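Local coordinates for protein 2-methyl-aconitate isomerase (Shewanella oneidensis, PDB 5K87) that catalyses the cis-trans isomerization of 2-methyl-aconitate by base-catalysed proton abstraction, as part of propionate breakdown through the 2-methylcitrate cycle, at residues D90-Q95 with W142-G147; D104-C109 with Q279-I284; M184-D189 with W375-A380. The protein carries 1 engineered substitution. All coordinates share one frame; numbering follows the deposited sequence.

Interaction 1: residues D90-Q95 with W142-G147; sequences DYLFGQ and WQANIG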
loop_
_atom_site.group_PDB
_atom_site.type_symbol
_atom_site.label_atom_id
_atom_site.label_comp_id
_atom_site.label_asym_id
_atom_site.label_seq_id
_atom_site.Cartn_x
_atom_site.Cartn_y
_atom_site.Cartn_z
ATOM N N ASP A 90 -21.596 -10.700 14.673
ATOM C CA ASP A 90 -20.368 -11.449 14.934
ATOM C C ASP A 90 -19.256 -10.961 14.008
ATOM O O ASP A 90 -19.464 -10.784 12.797
ATOM C CB ASP A 90 -20.562 -12.940 14.684
ATOM C CG ASP A 90 -21.370 -13.630 15.759
ATOM O OD1 ASP A 90 -21.736 -12.994 16.765
ATOM O OD2 ASP A 90 -21.618 -14.843 15.589
ATOM N N TYR A 91 -18.067 -10.806 14.577
ATOM C CA TYR A 91 -16.931 -10.194 13.894
ATOM C C TYR A 91 -15.729 -11.139 13.928
ATOM O O TYR A 91 -15.232 -11.476 15.006
ATOM C CB TYR A 91 -16.632 -8.871 14.606
ATOM C CG TYR A 91 -15.304 -8.172 14.365
ATOM C CD1 TYR A 91 -14.577 -8.331 13.186
ATOM C CD2 TYR A 91 -14.785 -7.326 15.338
ATOM C CE1 TYR A 91 -13.373 -7.663 12.993
ATOM C CE2 TYR A 91 -13.588 -6.652 15.148
ATOM C CZ TYR A 91 -12.888 -6.834 13.978
ATOM O OH TYR A 91 -11.694 -6.179 13.778
ATOM N N LEU A 92 -15.281 -11.559 12.743
ATOM C CA LEU A 92 -14.019 -12.281 12.597
ATOM C C LEU A 92 -13.005 -11.417 11.869
ATOM O O LEU A 92 -13.299 -10.846 10.808
ATOM C CB LEU A 92 -14.198 -13.585 11.826
ATOM C CG LEU A 92 -14.815 -14.754 12.589
ATOM C CD1 LEU A 92 -15.123 -15.896 11.625
ATOM C CD2 LEU A 92 -13.878 -15.222 13.694
ATOM N N PHE A 93 -11.815 -11.313 12.447
ATOM C CA PHE A 93 -10.708 -10.598 11.843
ATOM C C PHE A 93 -9.648 -11.580 11.374
ATOM O O PHE A 93 -9.199 -12.439 12.150
ATOM C CB PHE A 93 -10.086 -9.642 12.856
ATOM C CG PHE A 93 -8.818 -9.019 12.379
ATOM C CD1 PHE A 93 -8.819 -8.200 11.260
ATOM C CD2 PHE A 93 -7.619 -9.254 13.027
ATOM C CE1 PHE A 93 -7.648 -7.623 10.789
ATOM C CE2 PHE A 93 -6.445 -8.673 12.557
ATOM C CZ PHE A 93 -6.466 -7.861 11.438
ATOM N N GLY A 94 -9.236 -11.452 10.119
ATOM C CA GLY A 94 -8.166 -12.266 9.566
ATOM C C GLY A 94 -6.965 -11.419 9.199
ATOM O O GLY A 94 -7.046 -10.553 8.317
ATOM N N GLN A 95 -5.852 -11.647 9.887
ATOM C CA GLN A 95 -4.603 -10.968 9.596
ATOM C C GLN A 95 -3.914 -11.757 8.491
ATOM O O GLN A 95 -3.508 -12.905 8.702
ATOM C CB GLN A 95 -3.715 -10.946 10.839
ATOM C CG GLN A 95 -2.393 -10.205 10.638
ATOM C CD GLN A 95 -2.592 -8.712 10.537
ATOM O OE1 GLN A 95 -3.289 -8.129 11.356
ATOM N NE2 GLN A 95 -1.999 -8.086 9.524
ATOM N N TRP A 142 -19.942 -9.021 18.881
ATOM C CA TRP A 142 -19.306 -10.210 19.427
ATOM C C TRP A 142 -18.027 -10.441 18.640
ATOM O O TRP A 142 -18.057 -10.770 17.449
ATOM C CB TRP A 142 -20.228 -11.422 19.326
ATOM C CG TRP A 142 -19.600 -12.694 19.816
ATOM C CD1 TRP A 142 -19.306 -13.805 19.072
ATOM C CD2 TRP A 142 -19.193 -12.987 21.157
ATOM N NE1 TRP A 142 -18.743 -14.771 19.875
ATOM C CE2 TRP A 142 -18.657 -14.293 21.150
ATOM C CE3 TRP A 142 -19.226 -12.271 22.359
ATOM C CZ2 TRP A 142 -18.168 -14.900 22.311
ATOM C CZ3 TRP A 142 -18.726 -12.878 23.510
ATOM C CH2 TRP A 142 -18.211 -14.180 23.471
ATOM N N GLN A 143 -16.904 -10.219 19.308
ATOM C CA GLN A 143 -15.595 -10.440 18.718
ATOM C C GLN A 143 -15.346 -11.938 18.780
ATOM O O GLN A 143 -15.055 -12.482 19.845
ATOM C CB GLN A 143 -14.524 -9.647 19.470
ATOM C CG GLN A 143 -13.430 -9.101 18.557
ATOM C CD GLN A 143 -12.794 -10.197 17.732
ATOM O OE1 GLN A 143 -12.557 -11.299 18.224
ATOM N NE2 GLN A 143 -12.544 -9.917 16.458
ATOM N N ALA A 144 -15.498 -12.605 17.643
ATOM C CA ALA A 144 -15.496 -14.054 17.608
ATOM C C ALA A 144 -14.109 -14.684 17.578
ATOM O O ALA A 144 -13.985 -15.887 17.820
ATOM C CB ALA A 144 -16.344 -14.552 16.439
ATOM N N ASN A 145 -13.072 -13.905 17.290
ATOM C CA ASN A 145 -11.708 -14.428 17.406
ATOM C C ASN A 145 -11.343 -14.705 18.857
ATOM O O ASN A 145 -10.694 -15.709 19.155
ATOM C CB ASN A 145 -10.671 -13.442 16.855
ATOM C CG ASN A 145 -10.884 -13.099 15.391
ATOM O OD1 ASN A 145 -11.622 -12.161 15.064
ATOM N ND2 ASN A 145 -10.217 -13.830 14.498
ATOM N N ILE A 146 -11.720 -13.786 19.741
ATOM C CA ILE A 146 -11.262 -13.808 21.130
ATOM C C ILE A 146 -12.396 -13.975 22.149
ATOM O O ILE A 146 -12.135 -14.106 23.352
ATOM C CB ILE A 146 -10.436 -12.544 21.469
ATOM C CG1 ILE A 146 -11.310 -11.292 21.429
ATOM C CG2 ILE A 146 -9.253 -12.411 20.516
ATOM C CD1 ILE A 146 -10.592 -10.021 21.865
ATOM N N GLY A 147 -13.640 -13.997 21.689
ATOM C CA GLY A 147 -14.769 -14.222 22.579
ATOM C C GLY A 147 -15.001 -13.080 23.557
ATOM O O GLY A 147 -15.102 -13.303 24.773
#

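Interaction 2: residues D104-C109 with Q279-I284; sequences DWSGNC and QHTPKI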
loop_
_atom_site.group_PDB
_atom_site.type_symbol
_atom_site.label_atom_id
_atom_site.label_comp_id
_atom_site.label_asym_id
_atom_site.label_seq_id
_atom_site.Cartn_x
_atom_site.Cartn_y
_atom_site.Cartn_z
ATOM N N ASP A 104 -4.120 -15.407 9.869
ATOM C CA ASP A 104 -4.129 -15.607 11.310
ATOM C C ASP A 104 -5.437 -15.116 11.911
ATOM O O ASP A 104 -5.814 -13.953 11.738
ATOM C CB ASP A 104 -2.958 -14.876 11.947
ATOM C CG ASP A 104 -2.670 -15.364 13.338
ATOM O OD1 ASP A 104 -3.547 -15.216 14.207
ATOM O OD2 ASP A 104 -1.561 -15.883 13.573
ATOM N N TRP A 105 -6.127 -16.015 12.611
ATOM C CA TRP A 105 -7.425 -15.736 13.216
ATOM C C TRP A 105 -7.356 -15.683 14.745
ATOM O O TRP A 105 -8.386 -15.780 15.417
ATOM C CB TRP A 105 -8.449 -16.801 12.790
ATOM C CG TRP A 105 -8.606 -16.908 11.310
ATOM C CD1 TRP A 105 -7.958 -17.781 10.475
ATOM C CD2 TRP A 105 -9.449 -16.102 10.471
ATOM N NE1 TRP A 105 -8.350 -17.567 9.178
ATOM C CE2 TRP A 105 -9.265 -16.546 9.147
ATOM C CE3 TRP A 105 -10.353 -15.059 10.714
ATOM C CZ2 TRP A 105 -9.941 -15.980 8.070
ATOM C CZ3 TRP A 105 -11.020 -14.493 9.642
ATOM C CH2 TRP A 105 -10.812 -14.954 8.335
ATOM N N SER A 106 -6.161 -15.521 15.302
ATOM C CA SER A 106 -5.990 -15.580 16.753
ATOM C C SER A 106 -6.283 -14.275 17.498
ATOM O O SER A 106 -6.305 -14.266 18.729
ATOM C CB SER A 106 -4.581 -16.071 17.110
ATOM O OG SER A 106 -3.593 -15.102 16.816
ATOM N N GLY A 107 -6.504 -13.181 16.780
ATOM C CA GLY A 107 -6.673 -11.902 17.441
ATOM C C GLY A 107 -7.761 -11.021 16.870
ATOM O O GLY A 107 -8.323 -11.285 15.800
ATOM N N ASN A 108 -8.048 -9.950 17.594
ATOM C CA ASN A 108 -8.943 -8.898 17.142
ATOM C C ASN A 108 -8.149 -7.844 16.368
ATOM O O ASN A 108 -6.912 -7.841 16.382
ATOM C CB ASN A 108 -9.605 -8.287 18.388
ATOM C CG ASN A 108 -10.608 -7.203 18.075
ATOM O OD1 ASN A 108 -11.240 -7.196 17.018
ATOM N ND2 ASN A 108 -10.784 -6.288 19.019
ATOM N N CYS A 109 -8.871 -6.975 15.670
ATOM C CA CYS A 109 -8.306 -5.734 15.168
ATOM C C CYS A 109 -9.098 -4.589 15.772
ATOM O O CYS A 109 -10.292 -4.436 15.510
ATOM C CB CYS A 109 -8.358 -5.648 13.647
ATOM S SG CYS A 109 -7.667 -4.072 13.081
ATOM N N GLN A 279 3.021 -15.386 14.635
ATOM C CA GLN A 279 3.583 -14.043 14.502
ATOM C C GLN A 279 2.681 -12.936 15.037
ATOM O O GLN A 279 3.151 -11.865 15.402
ATOM C CB GLN A 279 3.915 -13.753 13.037
ATOM C CG GLN A 279 5.132 -14.508 12.511
ATOM C CD GLN A 279 6.439 -13.977 13.068
ATOM O OE1 GLN A 279 6.791 -12.812 12.864
ATOM N NE2 GLN A 279 7.166 -14.829 13.782
ATOM N N HIS A 280 1.384 -13.197 15.069
ATOM C CA HIS A 280 0.384 -12.164 15.337
ATOM C C HIS A 280 0.216 -11.897 16.823
ATOM O O HIS A 280 0.002 -10.765 17.236
ATOM C CB HIS A 280 -0.917 -12.637 14.686
ATOM C CG HIS A 280 -2.065 -11.679 14.753
ATOM N ND1 HIS A 280 -1.936 -10.303 14.739
ATOM C CD2 HIS A 280 -3.395 -11.928 14.758
ATOM C CE1 HIS A 280 -3.138 -9.752 14.772
ATOM N NE2 HIS A 280 -4.040 -10.719 14.781
ATOM N N THR A 281 0.336 -12.936 17.630
ATOM C CA THR A 281 0.244 -12.783 19.072
ATOM C C THR A 281 1.359 -13.597 19.720
ATOM O O THR A 281 1.745 -14.642 19.192
ATOM C CB THR A 281 -1.140 -13.251 19.594
ATOM O OG1 THR A 281 -1.393 -14.590 19.150
ATOM C CG2 THR A 281 -2.253 -12.363 19.074
ATOM N N PRO A 282 1.922 -13.114 20.835
ATOM C CA PRO A 282 1.663 -11.815 21.459
ATOM C C PRO A 282 2.324 -10.691 20.677
ATOM O O PRO A 282 3.195 -10.938 19.831
ATOM C CB PRO A 282 2.355 -11.951 22.817
ATOM C CG PRO A 282 3.526 -12.862 22.528
ATOM C CD PRO A 282 2.962 -13.869 21.557
ATOM N N LYS A 283 1.912 -9.463 20.964
ATOM C CA LYS A 283 2.605 -8.283 20.470
ATOM C C LYS A 283 3.737 -7.917 21.425
ATOM O O LYS A 283 3.717 -8.295 22.608
ATOM C CB LYS A 283 1.620 -7.115 20.374
ATOM C CG LYS A 283 0.419 -7.399 19.472
ATOM C CD LYS A 283 0.820 -7.655 18.022
ATOM C CE LYS A 283 -0.399 -7.790 17.114
ATOM N NZ LYS A 283 0.002 -8.185 15.723
ATOM N N ILE A 284 4.720 -7.180 20.918
ATOM C CA ILE A 284 5.770 -6.615 21.755
ATOM C C ILE A 284 5.824 -5.100 21.566
ATOM O O ILE A 284 5.658 -4.590 20.451
ATOM C CB ILE A 284 7.145 -7.282 21.482
ATOM C CG1 ILE A 284 8.212 -6.778 22.457
ATOM C CG2 ILE A 284 7.563 -7.141 20.017
ATOM C CD1 ILE A 284 9.437 -7.678 22.507
HETATM O O HOH W 1 -0.019 -15.695 15.860
HETATM O O HOH W 2 0.757 -15.167 12.511
#

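Interaction 3: residues M184-D189 with W375-A380; sequences MNPAAD and WTVIKA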
loop_
_atom_site.group_PDB
_atom_site.type_symbol
_atom_site.label_atom_id
_atom_site.label_comp_id
_atom_site.label_asym_id
_atom_site.label_seq_id
_atom_site.Cartn_x
_atom_site.Cartn_y
_atom_site.Cartn_z
ATOM N N MET A 184 -15.393 -4.214 26.325
ATOM C CA MET A 184 -15.900 -4.661 27.621
ATOM C C MET A 184 -15.058 -5.796 28.186
ATOM O O MET A 184 -14.629 -6.692 27.454
ATOM C CB MET A 184 -17.346 -5.132 27.483
ATOM C CG MET A 184 -18.286 -4.103 26.885
ATOM S SD MET A 184 -18.321 -2.522 27.754
ATOM C CE MET A 184 -18.918 -3.026 29.364
ATOM N N ASN A 185 -14.825 -5.750 29.500
ATOM C CA ASN A 185 -14.146 -6.833 30.219
ATOM C C ASN A 185 -12.930 -7.374 29.455
ATOM O O ASN A 185 -12.875 -8.559 29.125
ATOM C CB ASN A 185 -15.149 -7.957 30.512
ATOM C CG ASN A 185 -14.561 -9.074 31.356
ATOM O OD1 ASN A 185 -13.748 -8.836 32.249
ATOM N ND2 ASN A 185 -14.967 -10.309 31.068
ATOM N N PRO A 186 -11.963 -6.496 29.139
ATOM C CA PRO A 186 -10.907 -6.890 28.199
ATOM C C PRO A 186 -9.910 -7.935 28.713
ATOM O O PRO A 186 -9.279 -8.587 27.884
ATOM C CB PRO A 186 -10.195 -5.565 27.899
ATOM C CG PRO A 186 -10.454 -4.726 29.103
ATOM C CD PRO A 186 -11.839 -5.082 29.535
ATOM N N ALA A 187 -9.749 -8.097 30.023
ATOM C CA ALA A 187 -8.822 -9.119 30.521
ATOM C C ALA A 187 -9.217 -10.511 30.035
ATOM O O ALA A 187 -10.387 -10.881 30.090
ATOM C CB ALA A 187 -8.760 -9.094 32.037
ATOM N N ALA A 188 -8.247 -11.279 29.549
ATOM C CA ALA A 188 -8.522 -12.638 29.088
ATOM C C ALA A 188 -8.971 -13.510 30.256
ATOM O O ALA A 188 -8.629 -13.238 31.407
ATOM C CB ALA A 188 -7.296 -13.228 28.425
ATOM N N ASP A 189 -9.742 -14.553 29.961
ATOM C CA ASP A 189 -10.206 -15.476 30.996
ATOM C C ASP A 189 -9.110 -16.440 31.440
ATOM O O ASP A 189 -8.116 -16.631 30.739
ATOM C CB ASP A 189 -11.428 -16.258 30.514
ATOM C CG ASP A 189 -12.658 -15.384 30.383
ATOM O OD1 ASP A 189 -12.742 -14.365 31.103
ATOM O OD2 ASP A 189 -13.539 -15.714 29.560
ATOM N N TRP A 375 -7.710 -6.664 41.171
ATOM C CA TRP A 375 -8.136 -5.760 40.115
ATOM C C TRP A 375 -9.068 -6.409 39.113
ATOM O O TRP A 375 -8.842 -7.535 38.669
ATOM C CB TRP A 375 -6.932 -5.214 39.364
ATOM C CG TRP A 375 -6.181 -4.218 40.135
ATOM C CD1 TRP A 375 -4.911 -4.339 40.609
ATOM C CD2 TRP A 375 -6.645 -2.929 40.543
ATOM N NE1 TRP A 375 -4.552 -3.202 41.281
ATOM C CE2 TRP A 375 -5.598 -2.322 41.261
ATOM C CE3 TRP A 375 -7.846 -2.232 40.377
ATOM C CZ2 TRP A 375 -5.710 -1.048 41.805
ATOM C CZ3 TRP A 375 -7.957 -0.968 40.916
ATOM C CH2 TRP A 375 -6.895 -0.388 41.627
ATOM N N THR A 376 -10.117 -5.679 38.763
ATOM C CA THR A 376 -10.943 -6.021 37.622
ATOM C C THR A 376 -10.988 -4.797 36.720
ATOM O O THR A 376 -10.992 -3.657 37.196
ATOM C CB THR A 376 -12.370 -6.375 38.036
ATOM O OG1 THR A 376 -12.999 -5.216 38.591
ATOM C CG2 THR A 376 -12.369 -7.495 39.067
ATOM N N VAL A 377 -11.002 -5.028 35.412
ATOM C CA VAL A 377 -11.157 -3.933 34.467
ATOM C C VAL A 377 -12.479 -4.078 33.736
ATOM O O VAL A 377 -12.695 -5.021 32.976
ATOM C CB VAL A 377 -9.987 -3.837 33.479
ATOM C CG1 VAL A 377 -10.238 -2.719 32.479
ATOM C CG2 VAL A 377 -8.693 -3.584 34.237
ATOM N N ILE A 378 -13.373 -3.141 33.995
ATOM C CA ILE A 378 -14.730 -3.207 33.488
ATOM C C ILE A 378 -14.784 -2.985 31.977
ATOM O O ILE A 378 -15.513 -3.678 31.261
ATOM C CB ILE A 378 -15.606 -2.168 34.209
ATOM C CG1 ILE A 378 -15.705 -2.514 35.699
ATOM C CG2 ILE A 378 -16.987 -2.091 33.578
ATOM C CD1 ILE A 378 -16.456 -1.496 36.522
ATOM N N LYS A 379 -14.014 -2.013 31.506
ATOM C CA LYS A 379 -14.003 -1.672 30.093
ATOM C C LYS A 379 -12.821 -0.777 29.792
ATOM O O LYS A 379 -12.260 -0.130 30.688
ATOM C CB LYS A 379 -15.299 -0.966 29.684
ATOM C CG LYS A 379 -15.484 0.390 30.337
ATOM C CD LYS A 379 -16.613 1.188 29.689
ATOM C CE LYS A 379 -17.978 0.626 30.038
ATOM N NZ LYS A 379 -19.081 1.483 29.502
ATOM N N ALA A 380 -12.437 -0.764 28.521
ATOM C CA ALA A 380 -11.485 0.203 28.000
ATOM C C ALA A 380 -12.151 0.936 26.849
ATOM O O ALA A 380 -12.872 0.330 26.049
ATOM C CB ALA A 380 -10.226 -0.483 27.535
HETATM O O HOH W 3 -11.385 -7.220 32.285
#

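Interaction 1: residues D90-Q95 with W142-G147
The backbone of Tyr91 bonds twice to the neighbouring segment 142-147. Its N donates to Trp142 O at 2.9 Å, and its O accepts from Ala144 N. These are the last backbone bonds of the parallel pair, for the chain turns away after Gln143. Side chains continue the pairing from there. Asn145 presents its amide to the backbone of Phe93 much as a peptide group would. Phe93 N meets Asn145 OD1 at 2.8 Å, in the carbonyl plane and on a lone pair, and the bond is nearly straight (166°). Asn145 ND2 returns a bond to Phe93 O at 2.9 Å, but more bent and tilted out of the amide plane. The same ND2 also reaches Trp105 O.

Gln143 holds this asparagine in place. From CB its chain bends at chi2 (-55°) and folds back over its own turn. CG lies 3.9 Å from Tyr91 CD2. CD passes near Tyr91 O. OE1 turns to the turn backbone and accepts from Ile146 N at 3.0 Å, with a weaker bond from Asn145 N. NE2 donates to Asn145 OD1 at 2.8 Å, in its own amide plane. It also sits over one face of the Tyr91 ring, offset toward the rim, with amide and ring planes steeply inclined. Asn145 OD1 is thus held by two donors, which fixes the rotation of its amide. On the other face of the strands, Leu92 CD2 packs against Ala144 CB at 3.8 Å.

The Tyr91 hydroxyl bonds to the backbone O of Cys109, a probable proton donor/acceptor. This is a parallel strand pair extended by an asparagine side chain, in the DAP epimerase-like fold, beside the active site.

Interaction 2: residues D104-C109 with Q279-I284
The backbones of 104-109 and 279-284 do not pair: the CA atoms of Asp104 and His280 are 7.0 Å apart, and side chains and water fill the interval. Asp104 works at both ends of its carboxylate. OD1 accepts from Ser106 N, which closes an Asx turn, and takes Ser106 OG on its syn lone pair at 2.6 Å. OD2 receives hydrogens from two waters. One of them passes the link on to Thr281 N and the other to Gln279 N, so solvent ties the carboxylate to the opposite backbone.

The His280 ring comes in at a slant, its plane 76° from the carboxylate's. Its CG is anti to the backbone N (chi1 -176°), which carries the ring toward 104-109. CD2 lies 3.3 Å from Asp104 OD1, which meets the ring at its edge, in plane. NE2 comes to 3.9 Å from Gly107 CA, where a CB would clash with it. On the other side of the ring, ND1 accepts from Lys283 NZ at 3.0 Å. Lys283 is a substrate-binding residue, so His280, with Ser314, probably helps to position it. Thr281 OG1 donates to Ser106 OG at 3.2 Å, extending the chain of bonds begun at Asp104.

The loop 104-109 leads from strand 103-104 toward helix 113-122. His280 packs on Phe93 and Gln95 of strand 89-96, while Pro282 and Ile284 lie against helix 249-266 and strand 225-230.

Interaction 3: residues M184-D189 with W375-A380
Met184 and Lys379 form an antiparallel, non-hydrogen-bonded pair where strand 179-184 ends against strand 374-391. Their CA atoms are 4.3 Å apart, and their side chains run side by side in the same direction. Met184 is bent at chi2 and chi3 (both near -60°), and this folds its sulfur and methyl onto the lysine. SD lies 3.9 Å from Lys379 CB, and CE lies 3.8 Å from Lys379 CE. Beyond this apolar length, Lys379 NZ makes a salt bridge with Glu182. With an alanine at Met184, the lysine chain would probably lose its cover on this side and be freer to move.

The next residue carries the backbone bond. Asn185 N donates to Ile378 O at 2.8 Å, nearly straight at the hydrogen (167°), though the donor stands above the carbonyl plane. The chain then turns, and Pro186 lays its ring on the strand. CD is 3.5 Å from Val377 O, and CG touches Val377 CG1 at 3.9 Å, the two side chains crossing at about a right angle. One water donates to Val377 O at 2.7 Å and to Asn185 OD1, and accepts from Ala187 N.

Pro186 and Val377 also meet Thr332 of helix 324-334. The contact changes from strand pairing to apolar packing and a water bridge. The water gives Ala187 N and Val377 O a shared partner where direct strand bonding stops after Asn185 N.

In the fold
Interactions 1 and 2 meet directly, with centres about 11 Å apart: Gln95 O pairs with Asp104 N. They share strand 89-96, on which His280 also packs, and their segments alternate along the chain. Interaction 2 holds Cys109, probably catalytic, and the substrate-binding Lys283; interaction 1 lies beside it. Interaction 2 is the most buried and relies on polar side chains and bridging waters. Interaction 1 is partly buried and combines parallel strand bonds with side-chain amides. Interaction 3 is also partly buried but farther out, its centre about 17 Å from that of interaction 1, and touches neither. It joins strands 179-184 and 374-391, mostly by apolar packing, with one direct hydrogen bond.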